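Local coordinates for protein aerobactin synthase IucC (Klebsiella pneumoniae, PDB 6CN7) that probably catalyses the ATP-dependent attachment of a second N-acetyl-N-hydroxylysine to the citryl precursor, completing the siderophore aerobactin, at residues Ala21-Tyr25 with Arg54-Leu60; Ala46-Ser51 with Thr66-Ala70; Gly146-Trp150 with Pro277-Tyr281; Arg203-Trp208 with Leu247-Gly251. The protein carries 5 engineered substitutions. One frame throughout, in Å; residues are numbered along the deposited sequence.

In the fold
Interaction 1 joins the end of helix 4-25 to the loop between strands 46-54 and 60-62; interaction 2 joins strand 46-54 to the loop after strand 60-62. Their centres lie about 17 Å apart, and they touch where Leu60 packs on Phe50. Interaction 1 is buried and combines a salt bridge and a water with aromatic edges; interaction 2, partly buried, relies on two backbone bonds and a backbone-to-threonine bond, beside a tryptophan-cysteine contact. Interactions 3 and 4 have centres about 27 Å apart. Interaction 3 joins two loops at the surface without a hydrogen bond across them. Interaction 4 sets a helix on a strand through aromatic packing, about 53 Å from interaction 1 between centres and on the opposite side of the chain's centre.

Interaction 1: residues Ala21-Tyr25 with Arg54-Leu60; sequences AELEY and RGIWGWL
Glu24 OE1 is gripped twice: Arg54 NH1 donates to it at 3.1 Å, and a water gives it a hydrogen bond of 2.7 Å. The NH1 bond is nearly straight (169°) and reaches the syn side of the carboxylate. Arg54 also places NH2 2.9 Å from Glu24 OE2, so the guanidinium meets the carboxylate end-on, although this second donor stands above the carboxylate plane. Arg54 NH1 donates to Gly58 O too, at 2.6 Å, in the guanidinium plane but above the carbonyl plane, which helps fix the group. Ala31 N is a further partner of OE2. The same water donates to Ala21 O and accepts from Leu60 N, tying helix 4-25 to the start of strand 60-62. Tyr25 extends with CG opposite its backbone N (chi1 -180°), toward the Gly55-Gly58 type I turn; Trp57 O lies at the ring edge, in its plane, 3.0 Å from Tyr25 CE1. Trp59 turns its edge toward the Tyr25 face in an offset edge-to-face pair, centroids 5.8 Å apart and planes at 77°. Arg492 (cation-pi) and Phe493 (edge-to-face) of helix 475-499 also meet Trp59. With two donors on each oxygen, Glu24 is probably held as a carboxylate, its charge balanced by Arg54 within a buried, largely aromatic setting.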
loop_
_atom_site.group_PDB
_atom_site.type_symbol
_atom_site.label_atom_id
_atom_site.label_comp_id
_atom_site.label_asym_id
_atom_site.label_seq_id
_atom_site.Cartn_x
_atom_site.Cartn_y
_atom_site.Cartn_z
ATOM N N ALA A 21 2.575 -12.710 -31.870
ATOM C CA ALA A 21 2.988 -14.072 -32.185
ATOM C C ALA A 21 2.269 -15.091 -31.310
ATOM O O ALA A 21 1.828 -16.134 -31.804
ATOM C CB ALA A 21 4.502 -14.210 -32.030
ATOM N N GLU A 22 2.138 -14.812 -30.011
ATOM C CA GLU A 22 1.522 -15.783 -29.114
ATOM C C GLU A 22 0.010 -15.842 -29.316
ATOM O O GLU A 22 -0.579 -16.929 -29.316
ATOM C CB GLU A 22 1.863 -15.448 -27.661
ATOM C CG GLU A 22 1.503 -16.547 -26.659
ATOM C CD GLU A 22 2.344 -17.799 -26.824
ATOM O OE1 GLU A 22 3.488 -17.691 -27.309
ATOM O OE2 GLU A 22 1.859 -18.892 -26.467
ATOM N N LEU A 23 -0.637 -14.687 -29.491
ATOM C CA LEU A 23 -2.077 -14.688 -29.728
ATOM C C LEU A 23 -2.423 -15.318 -31.071
ATOM O O LEU A 23 -3.502 -15.901 -31.218
ATOM C CB LEU A 23 -2.629 -13.263 -29.654
ATOM C CG LEU A 23 -2.608 -12.607 -28.271
ATOM C CD1 LEU A 23 -2.937 -11.134 -28.378
ATOM C CD2 LEU A 23 -3.582 -13.295 -27.328
ATOM N N GLU A 24 -1.529 -15.214 -32.058
ATOM C CA GLU A 24 -1.757 -15.893 -33.331
ATOM C C GLU A 24 -1.566 -17.396 -33.180
ATOM O O GLU A 24 -2.273 -18.189 -33.813
ATOM C CB GLU A 24 -0.817 -15.331 -34.399
ATOM C CG GLU A 24 -1.288 -15.545 -35.842
ATOM C CD GLU A 24 -0.797 -16.851 -36.449
ATOM O OE1 GLU A 24 -0.008 -17.567 -35.789
ATOM O OE2 GLU A 24 -1.200 -17.161 -37.594
ATOM N N TYR A 25 -0.617 -17.805 -32.336
ATOM C CA TYR A 25 -0.433 -19.222 -32.049
ATOM C C TYR A 25 -1.620 -19.782 -31.275
ATOM O O TYR A 25 -2.010 -20.936 -31.476
ATOM C CB TYR A 25 0.867 -19.430 -31.274
ATOM C CG TYR A 25 1.147 -20.873 -30.939
ATOM C CD1 TYR A 25 1.420 -21.792 -31.938
ATOM C CD2 TYR A 25 1.139 -21.316 -29.622
ATOM C CE1 TYR A 25 1.675 -23.114 -31.639
ATOM C CE2 TYR A 25 1.393 -22.638 -29.315
ATOM C CZ TYR A 25 1.662 -23.532 -30.329
ATOM O OH TYR A 25 1.916 -24.851 -30.032
ATOM N N ARG A 54 7.657 -19.022 -39.664
ATOM C CA ARG A 54 6.814 -19.866 -38.826
ATOM C C ARG A 54 7.576 -21.141 -38.480
ATOM O O ARG A 54 7.997 -21.882 -39.375
ATOM C CB ARG A 54 5.494 -20.192 -39.525
ATOM C CG ARG A 54 4.444 -20.765 -38.583
ATOM C CD ARG A 54 3.136 -21.099 -39.287
ATOM N NE ARG A 54 2.362 -19.915 -39.658
ATOM C CZ ARG A 54 1.620 -19.204 -38.815
ATOM N NH1 ARG A 54 1.552 -19.534 -37.532
ATOM N NH2 ARG A 54 0.947 -18.149 -39.255
ATOM N N GLY A 55 7.754 -21.388 -37.182
ATOM C CA GLY A 55 8.513 -22.527 -36.717
ATOM C C GLY A 55 7.714 -23.817 -36.740
ATOM O O GLY A 55 6.560 -23.873 -37.165
ATOM N N ILE A 56 8.355 -24.879 -36.244
ATOM C CA ILE A 56 7.780 -26.217 -36.341
ATOM C C ILE A 56 6.544 -26.381 -35.467
ATOM O O ILE A 56 5.747 -27.298 -35.696
ATOM C CB ILE A 56 8.836 -27.280 -35.982
ATOM C CG1 ILE A 56 8.320 -28.676 -36.334
ATOM C CG2 ILE A 56 9.202 -27.204 -34.498
ATOM C CD1 ILE A 56 9.388 -29.750 -36.306
ATOM N N TRP A 57 6.359 -25.528 -34.461
ATOM C CA TRP A 57 5.170 -25.601 -33.623
ATOM C C TRP A 57 3.974 -24.875 -34.223
ATOM O O TRP A 57 2.867 -25.003 -33.692
ATOM C CB TRP A 57 5.469 -25.022 -32.240
ATOM C CG TRP A 57 6.375 -25.888 -31.428
ATOM C CD1 TRP A 57 7.723 -25.758 -31.285
ATOM C CD2 TRP A 57 5.997 -27.030 -30.655
ATOM N NE1 TRP A 57 8.209 -26.745 -30.465
ATOM C CE2 TRP A 57 7.168 -27.541 -30.064
ATOM C CE3 TRP A 57 4.780 -27.670 -30.403
ATOM C CZ2 TRP A 57 7.160 -28.662 -29.236
ATOM C CZ3 TRP A 57 4.772 -28.783 -29.585
ATOM C CH2 TRP A 57 5.954 -29.267 -29.009
ATOM N N GLY A 58 4.162 -24.140 -35.314
ATOM C CA GLY A 58 3.135 -23.257 -35.821
ATOM C C GLY A 58 3.188 -21.862 -35.245
ATOM O O GLY A 58 2.276 -21.067 -35.500
ATOM N N TRP A 59 4.228 -21.540 -34.482
ATOM C CA TRP A 59 4.355 -20.257 -33.807
ATOM C C TRP A 59 5.320 -19.369 -34.581
ATOM O O TRP A 59 6.394 -19.824 -34.991
ATOM C CB TRP A 59 4.841 -20.471 -32.374
ATOM C CG TRP A 59 5.222 -19.225 -31.658
ATOM C CD1 TRP A 59 4.405 -18.190 -31.317
ATOM C CD2 TRP A 59 6.523 -18.888 -31.164
ATOM N NE1 TRP A 59 5.116 -17.221 -30.652
ATOM C CE2 TRP A 59 6.421 -17.626 -30.544
ATOM C CE3 TRP A 59 7.765 -19.528 -31.192
ATOM C CZ2 TRP A 59 7.512 -16.993 -29.960
ATOM C CZ3 TRP A 59 8.849 -18.897 -30.609
ATOM C CH2 TRP A 59 8.715 -17.643 -30.001
ATOM N N LEU A 60 4.935 -18.108 -34.777
ATOM C CA LEU A 60 5.697 -17.190 -35.613
ATOM C C LEU A 60 6.921 -16.643 -34.888
ATOM O O LEU A 60 6.873 -16.340 -33.693
ATOM C CB LEU A 60 4.814 -16.024 -36.055
ATOM C CG LEU A 60 3.652 -16.362 -36.990
ATOM C CD1 LEU A 60 2.666 -15.208 -37.041
ATOM C CD2 LEU A 60 4.168 -16.690 -38.381
HETATM O O HOH W 1 2.182 -17.556 -34.157
#

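Interaction 2: residues Ala46-Ser51 with Thr66-Ala70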
loop_
_atom_site.group_PDB
_atom_site.type_symbol
_atom_site.label_atom_id
_atom_site.label_comp_id
_atom_site.label_asym_id
_atom_site.label_seq_id
_atom_site.Cartn_x
_atom_site.Cartn_y
_atom_site.Cartn_z
ATOM N N ALA A 46 -7.412 -1.880 -37.603
ATOM C CA ALA A 46 -5.960 -1.808 -37.689
ATOM C C ALA A 46 -5.433 -3.052 -38.387
ATOM O O ALA A 46 -6.031 -4.129 -38.303
ATOM C CB ALA A 46 -5.320 -1.666 -36.305
ATOM N N GLN A 47 -4.308 -2.881 -39.077
ATOM C CA GLN A 47 -3.604 -3.970 -39.739
ATOM C C GLN A 47 -2.135 -3.901 -39.358
ATOM O O GLN A 47 -1.512 -2.841 -39.466
ATOM C CB GLN A 47 -3.750 -3.895 -41.262
ATOM C CG GLN A 47 -2.901 -4.919 -42.014
ATOM C CD GLN A 47 -2.983 -4.755 -43.514
ATOM O OE1 GLN A 47 -2.617 -3.714 -44.056
ATOM N NE2 GLN A 47 -3.463 -5.787 -44.196
ATOM N N TRP A 48 -1.589 -5.031 -38.927
ATOM C CA TRP A 48 -0.183 -5.147 -38.567
ATOM C C TRP A 48 0.543 -5.919 -39.657
ATOM O O TRP A 48 0.129 -7.024 -40.020
ATOM C CB TRP A 48 -0.015 -5.846 -37.218
ATOM C CG TRP A 48 -0.476 -5.006 -36.077
ATOM C CD1 TRP A 48 -1.726 -4.979 -35.530
ATOM C CD2 TRP A 48 0.303 -4.056 -35.344
ATOM N NE1 TRP A 48 -1.773 -4.071 -34.501
ATOM C CE2 TRP A 48 -0.539 -3.491 -34.365
ATOM C CE3 TRP A 48 1.632 -3.629 -35.419
ATOM C CZ2 TRP A 48 -0.094 -2.524 -33.469
ATOM C CZ3 TRP A 48 2.071 -2.670 -34.528
ATOM C CH2 TRP A 48 1.211 -2.127 -33.565
ATOM N N ARG A 49 1.613 -5.328 -40.183
ATOM C CA ARG A 49 2.438 -5.947 -41.209
ATOM C C ARG A 49 3.853 -6.113 -40.671
ATOM O O ARG A 49 4.333 -5.299 -39.877
ATOM C CB ARG A 49 2.443 -5.112 -42.495
ATOM C CG ARG A 49 1.059 -4.974 -43.117
ATOM C CD ARG A 49 1.048 -4.100 -44.360
ATOM N NE ARG A 49 1.805 -4.693 -45.463
ATOM C CZ ARG A 49 2.988 -4.269 -45.893
ATOM N NH1 ARG A 49 3.587 -3.226 -45.328
ATOM N NH2 ARG A 49 3.580 -4.888 -46.906
ATOM N N PHE A 50 4.513 -7.185 -41.098
ATOM C CA PHE A 50 5.811 -7.544 -40.542
ATOM C C PHE A 50 6.383 -8.708 -41.335
ATOM O O PHE A 50 5.701 -9.322 -42.161
ATOM C CB PHE A 50 5.695 -7.913 -39.061
ATOM C CG PHE A 50 4.741 -9.046 -38.792
ATOM C CD1 PHE A 50 5.158 -10.363 -38.897
ATOM C CD2 PHE A 50 3.426 -8.793 -38.436
ATOM C CE1 PHE A 50 4.284 -11.404 -38.652
ATOM C CE2 PHE A 50 2.548 -9.833 -38.191
ATOM C CZ PHE A 50 2.979 -11.139 -38.300
ATOM N N SER A 51 7.647 -9.009 -41.061
ATOM C CA SER A 51 8.319 -10.182 -41.594
ATOM C C SER A 51 8.455 -11.213 -40.484
ATOM O O SER A 51 8.707 -10.863 -39.325
ATOM C CB SER A 51 9.700 -9.828 -42.149
ATOM O OG SER A 51 9.600 -8.841 -43.158
ATOM N N THR A 66 10.518 -4.941 -38.229
ATOM C CA THR A 66 9.672 -4.798 -39.407
ATOM C C THR A 66 8.233 -4.428 -39.074
ATOM O O THR A 66 7.452 -4.171 -39.997
ATOM C CB THR A 66 9.679 -6.098 -40.216
ATOM O OG1 THR A 66 9.039 -7.138 -39.463
ATOM C CG2 THR A 66 11.105 -6.521 -40.546
ATOM N N LEU A 67 7.862 -4.393 -37.796
ATOM C CA LEU A 67 6.470 -4.164 -37.426
ATOM C C LEU A 67 5.968 -2.833 -37.970
ATOM O O LEU A 67 6.623 -1.797 -37.822
ATOM C CB LEU A 67 6.317 -4.204 -35.904
ATOM C CG LEU A 67 6.292 -5.597 -35.271
ATOM C CD1 LEU A 67 6.403 -5.491 -33.762
ATOM C CD2 LEU A 67 5.023 -6.350 -35.655
ATOM N N ARG A 68 4.791 -2.871 -38.595
ATOM C CA ARG A 68 4.126 -1.685 -39.113
ATOM C C ARG A 68 2.641 -1.760 -38.791
ATOM O O ARG A 68 2.015 -2.808 -38.967
ATOM C CB ARG A 68 4.294 -1.553 -40.630
ATOM C CG ARG A 68 5.714 -1.357 -41.099
ATOM C CD ARG A 68 6.223 0.031 -40.761
ATOM N NE ARG A 68 7.539 0.268 -41.346
ATOM C CZ ARG A 68 8.689 -0.067 -40.771
ATOM N NH1 ARG A 68 8.701 -0.657 -39.582
ATOM N NH2 ARG A 68 9.834 0.188 -41.388
ATOM N N CYS A 69 2.086 -0.643 -38.317
ATOM C CA CYS A 69 0.637 -0.470 -38.179
ATOM C C CYS A 69 0.284 0.819 -38.917
ATOM O O CYS A 69 0.062 1.861 -38.298
ATOM C CB CYS A 69 0.206 -0.421 -36.719
ATOM S SG CYS A 69 -1.587 -0.520 -36.486
ATOM N N ALA A 70 0.238 0.738 -40.246
ATOM C CA ALA A 70 0.004 1.910 -41.079
ATOM C C ALA A 70 1.126 2.912 -40.822
ATOM O O ALA A 70 2.276 2.661 -41.205
ATOM C CB ALA A 70 -1.382 2.501 -40.793
#
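Cys69 sits over the indole of Trp48, with CB 3.5 Å from the centroid of the six-membered ring and only 7° off its normal, a CH-pi contact. SG lies over the same ring, 4.0 Å from that centroid, giving a sulfur-aromatic contact as well. Both side chains turn to make this possible: Trp48 has CG opposite its carbonyl carbon (chi1 -70°), which brings the indole round toward 66-70, whereas Cys69 throws SG opposite its backbone N, 3.9 Å from Ala46 CB. The indole NE1 is bonded to Gln82 of helix 76-87. Between the two chains Arg49 and Arg68 form a single antiparallel hydrogen-bonded bridge, each N reaching the other's O at 2.8 Å. Residues 66-70 thus run beside strand 46-54 along the edge that strand 60-62 also borders, while strand 38-43 pairs with the other edge of strand 46-54 in the four-stranded antiparallel sheet. Leu67 and Phe50 project side by side in the same direction, CD2 of Leu67 lying 3.8 Å from Phe50 CB; Leu67 continues onto Val16, Ala17 and Leu20 of helix 4-25. Thr66 OG1 takes the Ser51 N-H at 2.8 Å in an almost straight bond (174°), and Asp63 O is the second partner of Thr66 OG1. The arginines project to the more exposed side, where Arg68 curls back so that its NH1 donates to Leu67 O at 3.0 Å, and Arg49 NH2 reaches Gln34.

Interaction 3: residues Gly146-Trp150 with Pro277-Tyr281; sequences GRRGW and PLTIY
Arg148 reaches Tyr281 because its CG stands opposite the backbone N (chi1 -179°) and the chain then bends at both chi2 and chi3, bringing the guanidinium alongside the ring edge, with its own face toward Tyr281 CE1. The result is two contacts with one ring: Arg148 CB lies over the Tyr281 face, 4.0 Å from its centroid and 29° off the normal, while Tyr281 CE1 sits 3.8 Å above the Arg148 guanidinium plane, over its centre. The two planes are 71° apart, so they are not stacked. Ile280 divides its branches between two partners. CG2 of Ile280 lies 3.3 Å from Arg148 O and 3.5 Å from Arg148 CB, and Ile280 CD1 lies 4.0 Å from Trp150 NE1. Leu278 CD1 adds a contact at Trp150 CZ2, 4.1 Å away. The loop leading into helix 152-158 thus meets the loop after strand 272-275. In the former, Arg147 to Trp150 form a type II turn, with Gly149 at positive phi. Trp225 of helix 224-234 also meets the Trp150 ring. No hydrogen bond crosses between the two loops: the arginine charges are answered elsewhere, Arg148 by Glu96 and Arg147 by Glu161, so the join depends on van der Waals fit and on CH-pi contact at the tyrosine.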
loop_
_atom_site.group_PDB
_atom_site.type_symbol
_atom_site.label_atom_id
_atom_site.label_comp_id
_atom_site.label_asym_id
_atom_site.label_seq_id
_atom_site.Cartn_x
_atom_site.Cartn_y
_atom_site.Cartn_z
ATOM N N GLY A 146 3.588 -7.969 -14.867
ATOM C CA GLY A 146 2.480 -7.353 -14.163
ATOM C C GLY A 146 2.211 -8.078 -12.858
ATOM O O GLY A 146 2.268 -9.305 -12.780
ATOM N N ARG A 147 1.946 -7.301 -11.811
ATOM C CA ARG A 147 1.710 -7.869 -10.486
ATOM C C ARG A 147 0.692 -6.981 -9.784
ATOM O O ARG A 147 1.007 -5.847 -9.406
ATOM C CB ARG A 147 3.014 -7.976 -9.703
ATOM C CG ARG A 147 4.118 -8.736 -10.452
ATOM C CD ARG A 147 5.466 -8.587 -9.791
ATOM N NE ARG A 147 6.507 -9.377 -10.459
ATOM C CZ ARG A 147 7.381 -8.903 -11.348
ATOM N NH1 ARG A 147 7.370 -7.623 -11.702
ATOM N NH2 ARG A 147 8.286 -9.714 -11.881
ATOM N N ARG A 148 -0.525 -7.500 -9.622
ATOM C CA ARG A 148 -1.659 -6.687 -9.201
ATOM C C ARG A 148 -1.345 -5.898 -7.937
ATOM O O ARG A 148 -0.905 -6.457 -6.929
ATOM C CB ARG A 148 -2.879 -7.581 -8.973
ATOM C CG ARG A 148 -4.141 -6.838 -8.564
ATOM C CD ARG A 148 -4.563 -5.832 -9.621
ATOM N NE ARG A 148 -4.657 -6.443 -10.945
ATOM C CZ ARG A 148 -5.696 -7.153 -11.374
ATOM N NH1 ARG A 148 -5.686 -7.669 -12.596
ATOM N NH2 ARG A 148 -6.745 -7.352 -10.585
ATOM N N GLY A 149 -1.576 -4.588 -8.002
ATOM C CA GLY A 149 -1.378 -3.709 -6.871
ATOM C C GLY A 149 0.040 -3.226 -6.663
ATOM O O GLY A 149 0.280 -2.464 -5.718
ATOM N N TRP A 150 0.989 -3.637 -7.505
ATOM C CA TRP A 150 2.387 -3.233 -7.370
ATOM C C TRP A 150 2.652 -2.045 -8.288
ATOM O O TRP A 150 2.610 -2.176 -9.514
ATOM C CB TRP A 150 3.328 -4.389 -7.701
ATOM C CG TRP A 150 3.378 -5.454 -6.646
ATOM C CD1 TRP A 150 2.350 -5.873 -5.857
ATOM C CD2 TRP A 150 4.522 -6.225 -6.258
ATOM N NE1 TRP A 150 2.778 -6.862 -5.006
ATOM C CE2 TRP A 150 4.108 -7.097 -5.231
ATOM C CE3 TRP A 150 5.855 -6.265 -6.681
ATOM C CZ2 TRP A 150 4.979 -7.997 -4.620
ATOM C CZ3 TRP A 150 6.718 -7.162 -6.073
ATOM C CH2 TRP A 150 6.274 -8.015 -5.054
ATOM N N PRO A 277 4.320 -15.661 2.044
ATOM C CA PRO A 277 3.069 -15.332 1.349
ATOM C C PRO A 277 3.089 -13.929 0.757
ATOM O O PRO A 277 3.581 -12.978 1.370
ATOM C CB PRO A 277 2.005 -15.451 2.448
ATOM C CG PRO A 277 2.650 -16.216 3.551
ATOM C CD PRO A 277 4.101 -15.896 3.482
ATOM N N LEU A 278 2.543 -13.815 -0.453
ATOM C CA LEU A 278 2.278 -12.528 -1.093
ATOM C C LEU A 278 0.832 -12.574 -1.576
ATOM O O LEU A 278 0.527 -13.222 -2.581
ATOM C CB LEU A 278 3.245 -12.258 -2.244
ATOM C CG LEU A 278 4.703 -11.943 -1.888
ATOM C CD1 LEU A 278 5.546 -11.823 -3.153
ATOM C CD2 LEU A 278 4.804 -10.668 -1.067
ATOM N N THR A 279 -0.058 -11.893 -0.857
ATOM C CA THR A 279 -1.488 -11.919 -1.158
ATOM C C THR A 279 -1.772 -10.852 -2.207
ATOM O O THR A 279 -1.962 -9.680 -1.881
ATOM C CB THR A 279 -2.305 -11.687 0.107
ATOM O OG1 THR A 279 -1.901 -12.622 1.111
ATOM C CG2 THR A 279 -3.791 -11.862 -0.172
ATOM N N ILE A 280 -1.814 -11.261 -3.471
ATOM C CA ILE A 280 -1.971 -10.348 -4.595
ATOM C C ILE A 280 -3.356 -10.471 -5.225
ATOM O O ILE A 280 -4.073 -9.480 -5.364
ATOM C CB ILE A 280 -0.855 -10.579 -5.640
ATOM C CG1 ILE A 280 0.495 -10.168 -5.047
ATOM C CG2 ILE A 280 -1.127 -9.799 -6.916
ATOM C CD1 ILE A 280 1.686 -10.554 -5.891
ATOM N N TYR A 281 -3.743 -11.682 -5.615
ATOM C CA TYR A 281 -5.067 -11.920 -6.185
ATOM C C TYR A 281 -5.959 -12.646 -5.182
ATOM O O TYR A 281 -6.700 -12.018 -4.426
ATOM C CB TYR A 281 -4.964 -12.735 -7.477
ATOM C CG TYR A 281 -4.182 -12.056 -8.581
ATOM C CD1 TYR A 281 -4.806 -11.184 -9.466
ATOM C CD2 TYR A 281 -2.825 -12.295 -8.747
ATOM C CE1 TYR A 281 -4.095 -10.565 -10.481
ATOM C CE2 TYR A 281 -2.107 -11.679 -9.757
ATOM C CZ TYR A 281 -2.746 -10.816 -10.621
ATOM O OH TYR A 281 -2.033 -10.203 -11.627
#

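Interaction 4: residues Arg203-Trp208 with Leu247-Gly251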
loop_
_atom_site.group_PDB
_atom_site.type_symbol
_atom_site.label_atom_id
_atom_site.label_comp_id
_atom_site.label_asym_id
_atom_site.label_seq_id
_atom_site.Cartn_x
_atom_site.Cartn_y
_atom_site.Cartn_z
ATOM N N ARG A 203 20.056 -8.277 18.902
ATOM C CA ARG A 203 19.105 -7.175 18.814
ATOM C C ARG A 203 17.676 -7.699 18.767
ATOM O O ARG A 203 16.776 -7.136 19.403
ATOM C CB ARG A 203 19.414 -6.324 17.583
ATOM C CG ARG A 203 18.606 -5.038 17.481
ATOM C CD ARG A 203 19.198 -4.098 16.437
ATOM N NE ARG A 203 19.060 -4.616 15.077
ATOM C CZ ARG A 203 18.036 -4.353 14.271
ATOM N NH1 ARG A 203 17.041 -3.575 14.676
ATOM N NH2 ARG A 203 18.005 -4.870 13.049
ATOM N N PHE A 204 17.452 -8.786 18.025
ATOM C CA PHE A 204 16.123 -9.386 17.958
ATOM C C PHE A 204 15.675 -9.888 19.325
ATOM O O PHE A 204 14.518 -9.694 19.720
ATOM C CB PHE A 204 16.126 -10.524 16.937
ATOM C CG PHE A 204 14.829 -11.273 16.851
ATOM C CD1 PHE A 204 13.762 -10.761 16.133
ATOM C CD2 PHE A 204 14.682 -12.502 17.474
ATOM C CE1 PHE A 204 12.569 -11.455 16.045
ATOM C CE2 PHE A 204 13.491 -13.200 17.391
ATOM C CZ PHE A 204 12.436 -12.675 16.675
ATOM N N ASN A 205 16.587 -10.483 20.071
ATOM C CA ASN A 205 16.249 -10.984 21.382
ATOM C C ASN A 205 15.987 -9.877 22.359
ATOM O O ASN A 205 15.106 -9.946 23.164
ATOM C CB ASN A 205 17.298 -11.941 21.864
ATOM C CG ASN A 205 16.725 -13.309 22.165
ATOM O OD1 ASN A 205 16.667 -14.179 21.312
ATOM N ND2 ASN A 205 16.270 -13.489 23.393
ATOM N N GLN A 206 16.709 -8.813 22.239
ATOM C CA GLN A 206 16.481 -7.671 23.120
ATOM C C GLN A 206 15.062 -7.139 22.961
ATOM O O GLN A 206 14.341 -6.950 23.948
ATOM C CB GLN A 206 17.507 -6.573 22.832
ATOM C CG GLN A 206 17.386 -5.350 23.732
ATOM C CD GLN A 206 17.723 -5.653 25.181
ATOM O OE1 GLN A 206 18.772 -6.224 25.480
ATOM N NE2 GLN A 206 16.831 -5.274 26.089
ATOM N N VAL A 207 14.642 -6.892 21.718
ATOM C CA VAL A 207 13.267 -6.467 21.470
ATOM C C VAL A 207 12.295 -7.551 21.916
ATOM O O VAL A 207 11.211 -7.261 22.438
ATOM C CB VAL A 207 13.077 -6.116 19.981
ATOM C CG1 VAL A 207 11.642 -5.674 19.708
ATOM C CG2 VAL A 207 14.061 -5.034 19.557
ATOM N N TRP A 208 12.668 -8.817 21.715
ATOM C CA TRP A 208 11.820 -9.925 22.138
ATOM C C TRP A 208 11.502 -9.839 23.626
ATOM O O TRP A 208 10.352 -10.039 24.037
ATOM C CB TRP A 208 12.508 -11.250 21.804
ATOM C CG TRP A 208 11.724 -12.476 22.155
ATOM C CD1 TRP A 208 11.761 -13.161 23.334
ATOM C CD2 TRP A 208 10.800 -13.178 21.312
ATOM N NE1 TRP A 208 10.913 -14.242 23.281
ATOM C CE2 TRP A 208 10.312 -14.274 22.050
ATOM C CE3 TRP A 208 10.337 -12.983 20.007
ATOM C CZ2 TRP A 208 9.382 -15.171 21.527
ATOM C CZ3 TRP A 208 9.412 -13.875 19.490
ATOM C CH2 TRP A 208 8.945 -14.954 20.249
ATOM N N LEU A 247 7.534 -6.909 15.680
ATOM C CA LEU A 247 8.864 -6.668 16.226
ATOM C C LEU A 247 9.694 -5.734 15.362
ATOM O O LEU A 247 10.549 -5.013 15.890
ATOM C CB LEU A 247 9.612 -7.993 16.399
ATOM C CG LEU A 247 9.276 -8.798 17.657
ATOM C CD1 LEU A 247 7.799 -9.142 17.716
ATOM C CD2 LEU A 247 10.117 -10.060 17.715
ATOM N N GLY A 248 9.467 -5.730 14.060
ATOM C CA GLY A 248 10.218 -4.903 13.140
ATOM C C GLY A 248 11.049 -5.748 12.192
ATOM O O GLY A 248 10.912 -6.972 12.108
ATOM N N GLU A 249 11.931 -5.065 11.470
ATOM C CA GLU A 249 12.792 -5.712 10.492
ATOM C C GLU A 249 14.122 -6.078 11.136
ATOM O O GLU A 249 14.712 -5.270 11.862
ATOM C CB GLU A 249 13.014 -4.798 9.287
ATOM C CG GLU A 249 11.742 -4.481 8.519
ATOM C CD GLU A 249 11.999 -3.624 7.297
ATOM O OE1 GLU A 249 13.130 -3.107 7.158
ATOM O OE2 GLU A 249 11.072 -3.471 6.470
ATOM N N PHE A 250 14.585 -7.298 10.875
ATOM C CA PHE A 250 15.845 -7.782 11.418
ATOM C C PHE A 250 16.509 -8.702 10.407
ATOM O O PHE A 250 15.850 -9.300 9.553
ATOM C CB PHE A 250 15.658 -8.558 12.730
ATOM C CG PHE A 250 15.049 -7.758 13.843
ATOM C CD1 PHE A 250 15.833 -6.932 14.632
ATOM C CD2 PHE A 250 13.697 -7.854 14.120
ATOM C CE1 PHE A 250 15.273 -6.204 15.666
ATOM C CE2 PHE A 250 13.133 -7.131 15.152
ATOM C CZ PHE A 250 13.922 -6.305 15.926
ATOM N N GLY A 251 17.826 -8.812 10.520
ATOM C CA GLY A 251 18.554 -9.903 9.913
ATOM C C GLY A 251 19.147 -9.576 8.559
ATOM O O GLY A 251 19.392 -8.422 8.196
#
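Phe250 drives its ring toward Phe204, Arg203 and Val207 of the helix. From CB, the side chain swings with CG opposite the carbonyl carbon (chi1 -61°), and CG then comes near Phe204 CD1. The CD2 side of the ring belongs to that phenyl as well: Phe204 CD1 is 3.5 Å from Phe250 CD2 and close to CE2. This is an edge-to-face pair in which Phe204 turns its edge to the face of Phe250, the planes standing at 84° and the centroids 5.4 Å apart. Along the opposite side, Phe250 CD1 lies 3.4 Å from Arg203 CZ and Phe250 CE1 3.3 Å from Arg203 NH1, so the guanidinium lies across this rim with one face turned to CD1. At the tip, Phe250 CZ meets Val207 CG2 at 3.8 Å. Arg203 finds its charge partner in Glu200. Three residues earlier in the strand, Leu247 CD2 comes 3.3 Å from Phe204 CE1 and 3.7 Å from Trp208 CE3, touching both aromatics and meeting Trp208 at its ring edge. Leu247 and Gly248 form a classic beta bulge opposite Trp170 of strand 165-174. The axes of the short segments 203-208 and 247-250 run antiparallel (179°), 9.3 Å apart at closest approach, so helix 198-210 lies over strand 244-250 of the large antiparallel sheet, its Phe204 and Trp208 continuing onto Pro219 of strand 217-222.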